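Long-range contact in guanidinopropionase (Pseudomonas aeruginosa, PDB 3NIQ), which catalyses the manganese-dependent hydrolysis of 3-guanidinopropanoate to beta-alanine and urea: residues L39-G47 with L98-Y109. Residues are numbered along the deposited sequence; the frame is centred on the assembly and turned at random.
Sequences LIGVPWDGG and LLDSLRRIEGFY
Trp44, which buries the most surface here, lays its indole against the first turns of helix 98-114. Over one ring face sits Ser101 CB, 3.7 Å from the centroid of the five-membered ring and 28° off its normal, a CH-pi contact; Ile105 CD1 approaches obliquely from the same side, 3.3 Å from Trp44 CE3. CG anti to the backbone N (chi1 -180°) directs the indole at the helix, where CH2 of Trp44 meets Leu102 CD2 at 3.5 Å. The hydroxyl of Ser101 is engaged elsewhere, hydrogen-bonded to Asn94 N.

Earlier, on the strand itself, Ile40 meets Tyr109 from the opposite direction. Ile40 CG2, anti to the backbone N, reaches Tyr109 OH at 3.3 Å and Phe108 CE2 at 3.6 Å, while Val42 CG2 comes to the edge of the tyrosine ring, 3.2 Å from Tyr109 OH. That buried phenol oxygen shares a hydrogen bond with Ser121 OG on the adjacent strand 118-123.

Strand 39-42 and the helix run antiparallel (175°) with axes 11.3 Å apart: a helix packed on the parallel sheet of the alpha/beta arginase fold, with Trp44 in the loop after the strand, its side chain about 12 Å from a manganese ion.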
ATOM      1  N   LEU A  39      26.641  13.565 -10.663  1.00 19.65           N
ATOM      2  CA  LEU A  39      25.547  12.692 -10.260  1.00 20.24           C
ATOM      3  C   LEU A  39      24.469  12.786 -11.308  1.00 18.84           C
ATOM      4  O   LEU A  39      23.919  13.854 -11.557  1.00 18.52           O
ATOM      5  CB  LEU A  39      24.991  13.053  -8.871  1.00 20.58           C
ATOM      6  CG  LEU A  39      26.007  13.320  -7.755  1.00 23.10           C
ATOM      7  CD1 LEU A  39      25.294  13.535  -6.397  1.00 23.21           C
ATOM      8  CD2 LEU A  39      27.074  12.225  -7.639  1.00 18.45           C
ATOM      9  N   ILE A  40      24.218  11.666 -11.968  1.00 17.61           N
ATOM     10  CA  ILE A  40      23.404  11.679 -13.174  1.00 17.22           C
ATOM     11  C   ILE A  40      22.287  10.665 -13.101  1.00 17.10           C
ATOM     12  O   ILE A  40      22.503   9.509 -12.710  1.00 17.62           O
ATOM     13  CB  ILE A  40      24.270  11.357 -14.431  1.00 16.74           C
ATOM     14  CG1 ILE A  40      25.440  12.348 -14.563  1.00 17.15           C
ATOM     15  CG2 ILE A  40      23.393  11.405 -15.704  1.00 16.19           C
ATOM     16  CD1 ILE A  40      26.742  11.682 -15.200  1.00 16.21           C
ATOM     17  N   GLY A  41      21.097  11.076 -13.515  1.00 17.15           N
ATOM     18  CA  GLY A  41      20.002  10.143 -13.640  1.00 17.00           C
ATOM     19  C   GLY A  41      19.881   9.617 -15.061  1.00 17.33           C
ATOM     20  O   GLY A  41      20.073  10.361 -16.021  1.00 18.06           O
ATOM     21  N   VAL A  42      19.567   8.326 -15.213  1.00 16.30           N
ATOM     22  CA  VAL A  42      19.251   7.800 -16.538  1.00 17.28           C
ATOM     23  C   VAL A  42      17.886   7.109 -16.522  1.00 17.77           C
ATOM     24  O   VAL A  42      17.786   5.880 -16.333  1.00 18.13           O
ATOM     25  CB  VAL A  42      20.310   6.864 -17.046  1.00 17.92           C
ATOM     26  CG1 VAL A  42      20.042   6.588 -18.521  1.00 19.93           C
ATOM     27  CG2 VAL A  42      21.709   7.471 -16.822  1.00 19.08           C
ATOM     28  N   PRO A  43      16.832   7.903 -16.718  1.00 18.25           N
ATOM     29  CA  PRO A  43      15.465   7.442 -16.499  1.00 18.52           C
ATOM     30  C   PRO A  43      14.969   6.671 -17.710  1.00 18.73           C
ATOM     31  O   PRO A  43      14.211   7.197 -18.508  1.00 18.62           O
ATOM     32  CB  PRO A  43      14.693   8.749 -16.293  1.00 17.76           C
ATOM     33  CG  PRO A  43      15.464   9.776 -17.111  1.00 17.72           C
ATOM     34  CD  PRO A  43      16.903   9.360 -16.994  1.00 18.42           C
ATOM     35  N   TRP A  44      15.405   5.419 -17.835  1.00 19.10           N
ATOM     36  CA  TRP A  44      15.217   4.676 -19.072  1.00 18.64           C
ATOM     37  C   TRP A  44      15.066   3.186 -18.791  1.00 18.41           C
ATOM     38  O   TRP A  44      15.925   2.563 -18.151  1.00 17.33           O
ATOM     39  CB  TRP A  44      16.412   4.936 -19.988  1.00 19.26           C
ATOM     40  CG  TRP A  44      16.339   4.227 -21.305  1.00 20.29           C
ATOM     41  CD1 TRP A  44      15.283   4.209 -22.170  1.00 20.85           C
ATOM     42  CD2 TRP A  44      17.378   3.453 -21.920  1.00 22.47           C
ATOM     43  NE1 TRP A  44      15.597   3.464 -23.286  1.00 21.45           N
ATOM     44  CE2 TRP A  44      16.872   2.984 -23.156  1.00 20.88           C
ATOM     45  CE3 TRP A  44      18.690   3.107 -21.546  1.00 21.66           C
ATOM     46  CZ2 TRP A  44      17.622   2.188 -24.023  1.00 23.17           C
ATOM     47  CZ3 TRP A  44      19.447   2.319 -22.423  1.00 20.58           C
ATOM     48  CH2 TRP A  44      18.905   1.878 -23.650  1.00 23.24           C
ATOM     49  N   ASP A  45      13.950   2.612 -19.218  1.00 18.19           N
ATOM     50  CA  ASP A  45      13.746   1.169 -19.011  1.00 19.01           C
ATOM     51  C   ASP A  45      13.291   0.455 -20.289  1.00 18.14           C
ATOM     52  O   ASP A  45      12.627  -0.589 -20.240  1.00 17.57           O
ATOM     53  CB  ASP A  45      12.803   0.892 -17.812  1.00 17.61           C
ATOM     54  CG  ASP A  45      11.422   1.550 -17.967  1.00 20.56           C
ATOM     55  OD1 ASP A  45      11.033   1.929 -19.105  1.00 20.32           O
ATOM     56  OD2 ASP A  45      10.728   1.694 -16.935  1.00 18.12           O
ATOM     57  N   GLY A  46      13.673   1.019 -21.431  1.00 18.94           N
ATOM     58  CA  GLY A  46      13.416   0.394 -22.745  1.00 20.08           C
ATOM     59  C   GLY A  46      13.941  -1.044 -22.860  1.00 20.90           C
ATOM     60  O   GLY A  46      13.379  -1.869 -23.599  1.00 21.41           O
ATOM     61  N   GLY A  47      15.004  -1.361 -22.128  1.00 20.66           N
ATOM     62  CA  GLY A  47      15.576  -2.710 -22.154  1.00 19.02           C
ATOM     63  C   GLY A  47      14.826  -3.737 -21.306  1.00 20.74           C
ATOM     64  O   GLY A  47      15.220  -4.917 -21.255  1.00 20.49           O
ATOM     65  N   LEU A  98      14.252   2.626 -28.477  1.00 23.46           N
ATOM     66  CA  LEU A  98      15.367   2.078 -27.734  1.00 24.54           C
ATOM     67  C   LEU A  98      16.712   2.464 -28.359  1.00 24.78           C
ATOM     68  O   LEU A  98      17.633   2.893 -27.661  1.00 23.46           O
ATOM     69  CB  LEU A  98      15.209   0.557 -27.691  1.00 24.23           C
ATOM     70  CG  LEU A  98      16.156  -0.312 -26.866  1.00 26.28           C
ATOM     71  CD1 LEU A  98      15.524  -1.688 -26.669  1.00 27.35           C
ATOM     72  CD2 LEU A  98      17.494  -0.482 -27.564  1.00 28.46           C
ATOM     73  N   LEU A  99      16.802   2.326 -29.677  1.00 25.37           N
ATOM     74  CA  LEU A  99      18.040   2.631 -30.398  1.00 25.70           C
ATOM     75  C   LEU A  99      18.362   4.114 -30.340  1.00 25.68           C
ATOM     76  O   LEU A  99      19.517   4.503 -30.159  1.00 25.60           O
ATOM     77  CB  LEU A  99      17.962   2.147 -31.845  1.00 25.61           C
ATOM     78  CG  LEU A  99      17.891   0.640 -32.121  1.00 27.50           C
ATOM     79  CD1 LEU A  99      17.971   0.397 -33.629  1.00 29.52           C
ATOM     80  CD2 LEU A  99      18.974  -0.178 -31.401  1.00 28.29           C
ATOM     81  N   ASP A 100      17.336   4.951 -30.444  1.00 25.77           N
ATOM     82  CA  ASP A 100      17.537   6.381 -30.264  1.00 25.38           C
ATOM     83  C   ASP A 100      18.028   6.742 -28.836  1.00 24.88           C
ATOM     84  O   ASP A 100      18.895   7.614 -28.682  1.00 23.18           O
ATOM     85  CB  ASP A 100      16.270   7.152 -30.606  1.00 26.47           C
ATOM     86  CG  ASP A 100      16.478   8.649 -30.586  1.00 28.69           C
ATOM     87  OD1 ASP A 100      17.406   9.118 -31.274  1.00 29.20           O
ATOM     88  OD2 ASP A 100      15.714   9.357 -29.891  1.00 30.72           O
ATOM     89  N   SER A 101      17.486   6.081 -27.805  1.00 23.88           N
ATOM     90  CA  SER A 101      17.931   6.348 -26.422  1.00 22.61           C
ATOM     91  C   SER A 101      19.388   5.969 -26.210  1.00 21.63           C
ATOM     92  O   SER A 101      20.149   6.740 -25.630  1.00 21.35           O
ATOM     93  CB  SER A 101      17.050   5.644 -25.396  1.00 22.87           C
ATOM     94  OG  SER A 101      15.796   6.277 -25.321  1.00 25.02           O
ATOM     95  N   LEU A 102      19.778   4.810 -26.735  1.00 21.83           N
ATOM     96  CA  LEU A 102      21.161   4.341 -26.706  1.00 22.23           C
ATOM     97  C   LEU A 102      22.100   5.372 -27.299  1.00 22.61           C
ATOM     98  O   LEU A 102      23.150   5.694 -26.701  1.00 21.57           O
ATOM     99  CB  LEU A 102      21.312   3.045 -27.497  1.00 23.13           C
ATOM    100  CG  LEU A 102      20.986   1.699 -26.875  1.00 25.06           C
ATOM    101  CD1 LEU A 102      21.246   0.602 -27.911  1.00 25.50           C
ATOM    102  CD2 LEU A 102      21.817   1.449 -25.580  1.00 23.56           C
ATOM    103  N   ARG A 103      21.736   5.900 -28.475  1.00 22.14           N
ATOM    104  CA  ARG A 103      22.542   6.944 -29.105  1.00 21.92           C
ATOM    105  C   ARG A 103      22.637   8.186 -28.223  1.00 22.06           C
ATOM    106  O   ARG A 103      23.727   8.724 -28.007  1.00 20.14           O
ATOM    107  CB  ARG A 103      21.972   7.340 -30.472  1.00 22.42           C
ATOM    108  CG  ARG A 103      22.819   8.389 -31.219  1.00 25.61           C
ATOM    109  CD  ARG A 103      22.111   8.884 -32.520  1.00 29.53           C
ATOM    110  NE  ARG A 103      20.809   9.486 -32.215  1.00 34.59           N
ATOM    111  CZ  ARG A 103      20.630  10.752 -31.821  1.00 35.72           C
ATOM    112  NH1 ARG A 103      21.676  11.572 -31.696  1.00 34.92           N
ATOM    113  NH2 ARG A 103      19.402  11.197 -31.535  1.00 29.08           N
ATOM    114  N   ARG A 104      21.483   8.650 -27.742  1.00 22.25           N
ATOM    115  CA  ARG A 104      21.425   9.916 -27.012  1.00 22.75           C
ATOM    116  C   ARG A 104      22.160   9.803 -25.681  1.00 21.98           C
ATOM    117  O   ARG A 104      22.908  10.708 -25.287  1.00 20.35           O
ATOM    118  CB  ARG A 104      19.970  10.347 -26.823  1.00 23.89           C
ATOM    119  CG  ARG A 104      19.362  10.898 -28.132  1.00 27.85           C
ATOM    120  CD  ARG A 104      17.847  10.819 -28.173  1.00 34.51           C
ATOM    121  NE  ARG A 104      17.229  11.787 -27.278  1.00 40.39           N
ATOM    122  CZ  ARG A 104      16.006  12.289 -27.437  1.00 41.97           C
ATOM    123  NH1 ARG A 104      15.261  11.915 -28.469  1.00 42.37           N
ATOM    124  NH2 ARG A 104      15.534  13.167 -26.560  1.00 43.15           N
ATOM    125  N   ILE A 105      21.982   8.662 -25.011  1.00 20.15           N
ATOM    126  CA  ILE A 105      22.635   8.465 -23.728  1.00 20.01           C
ATOM    127  C   ILE A 105      24.144   8.443 -23.868  1.00 18.88           C
ATOM    128  O   ILE A 105      24.845   9.099 -23.087  1.00 19.02           O
ATOM    129  CB  ILE A 105      22.146   7.200 -23.002  1.00 18.88           C
ATOM    130  CG1 ILE A 105      20.654   7.353 -22.668  1.00 20.70           C
ATOM    131  CG2 ILE A 105      23.000   6.965 -21.766  1.00 19.44           C
ATOM    132  CD1 ILE A 105      19.966   6.068 -22.213  1.00 20.72           C
ATOM    133  N   GLU A 106      24.651   7.708 -24.857  1.00 19.28           N
ATOM    134  CA  GLU A 106      26.101   7.661 -25.077  1.00 19.08           C
ATOM    135  C   GLU A 106      26.664   9.067 -25.369  1.00 18.91           C
ATOM    136  O   GLU A 106      27.744   9.417 -24.888  1.00 19.97           O
ATOM    137  CB  GLU A 106      26.472   6.705 -26.225  1.00 19.42           C
ATOM    138  CG  GLU A 106      27.983   6.738 -26.545  1.00 20.13           C
ATOM    139  CD  GLU A 106      28.420   5.801 -27.676  1.00 21.71           C
ATOM    140  OE1 GLU A 106      27.588   5.009 -28.183  1.00 20.52           O
ATOM    141  OE2 GLU A 106      29.612   5.857 -28.040  1.00 20.57           O
ATOM    142  N   GLY A 107      25.945   9.841 -26.187  1.00 19.95           N
ATOM    143  CA  GLY A 107      26.374  11.195 -26.559  1.00 19.91           C
ATOM    144  C   GLY A 107      26.555  12.077 -25.330  1.00 20.77           C
ATOM    145  O   GLY A 107      27.542  12.797 -25.205  1.00 19.95           O
ATOM    146  N   PHE A 108      25.613  11.981 -24.394  1.00 20.30           N
ATOM    147  CA  PHE A 108      25.721  12.676 -23.128  1.00 19.71           C
ATOM    148  C   PHE A 108      26.967  12.245 -22.351  1.00 19.62           C
ATOM    149  O   PHE A 108      27.748  13.081 -21.875  1.00 18.79           O
ATOM    150  CB  PHE A 108      24.452  12.408 -22.309  1.00 20.25           C
ATOM    151  CG  PHE A 108      24.389  13.167 -21.011  1.00 22.07           C
ATOM    152  CD1 PHE A 108      24.009  14.507 -20.992  1.00 23.89           C
ATOM    153  CD2 PHE A 108      24.682  12.534 -19.812  1.00 22.68           C
ATOM    154  CE1 PHE A 108      23.938  15.227 -19.772  1.00 27.12           C
ATOM    155  CE2 PHE A 108      24.628  13.232 -18.594  1.00 25.39           C
ATOM    156  CZ  PHE A 108      24.256  14.588 -18.577  1.00 27.60           C
ATOM    157  N   TYR A 109      27.162  10.936 -22.211  1.00 19.06           N
ATOM    158  CA  TYR A 109      28.288  10.449 -21.432  1.00 19.57           C
ATOM    159  C   TYR A 109      29.638  10.727 -22.085  1.00 19.63           C
ATOM    160  O   TYR A 109      30.630  10.854 -21.389  1.00 19.91           O
ATOM    161  CB  TYR A 109      28.128   8.956 -21.075  1.00 19.04           C
ATOM    162  CG  TYR A 109      27.222   8.790 -19.869  1.00 18.79           C
ATOM    163  CD1 TYR A 109      27.756   8.691 -18.575  1.00 16.98           C
ATOM    164  CD2 TYR A 109      25.841   8.797 -20.011  1.00 15.68           C
ATOM    165  CE1 TYR A 109      26.923   8.582 -17.453  1.00 17.87           C
ATOM    166  CE2 TYR A 109      24.986   8.692 -18.873  1.00 17.35           C
ATOM    167  CZ  TYR A 109      25.539   8.569 -17.619  1.00 18.55           C
ATOM    168  OH  TYR A 109      24.742   8.471 -16.501  1.00 17.67           O
TER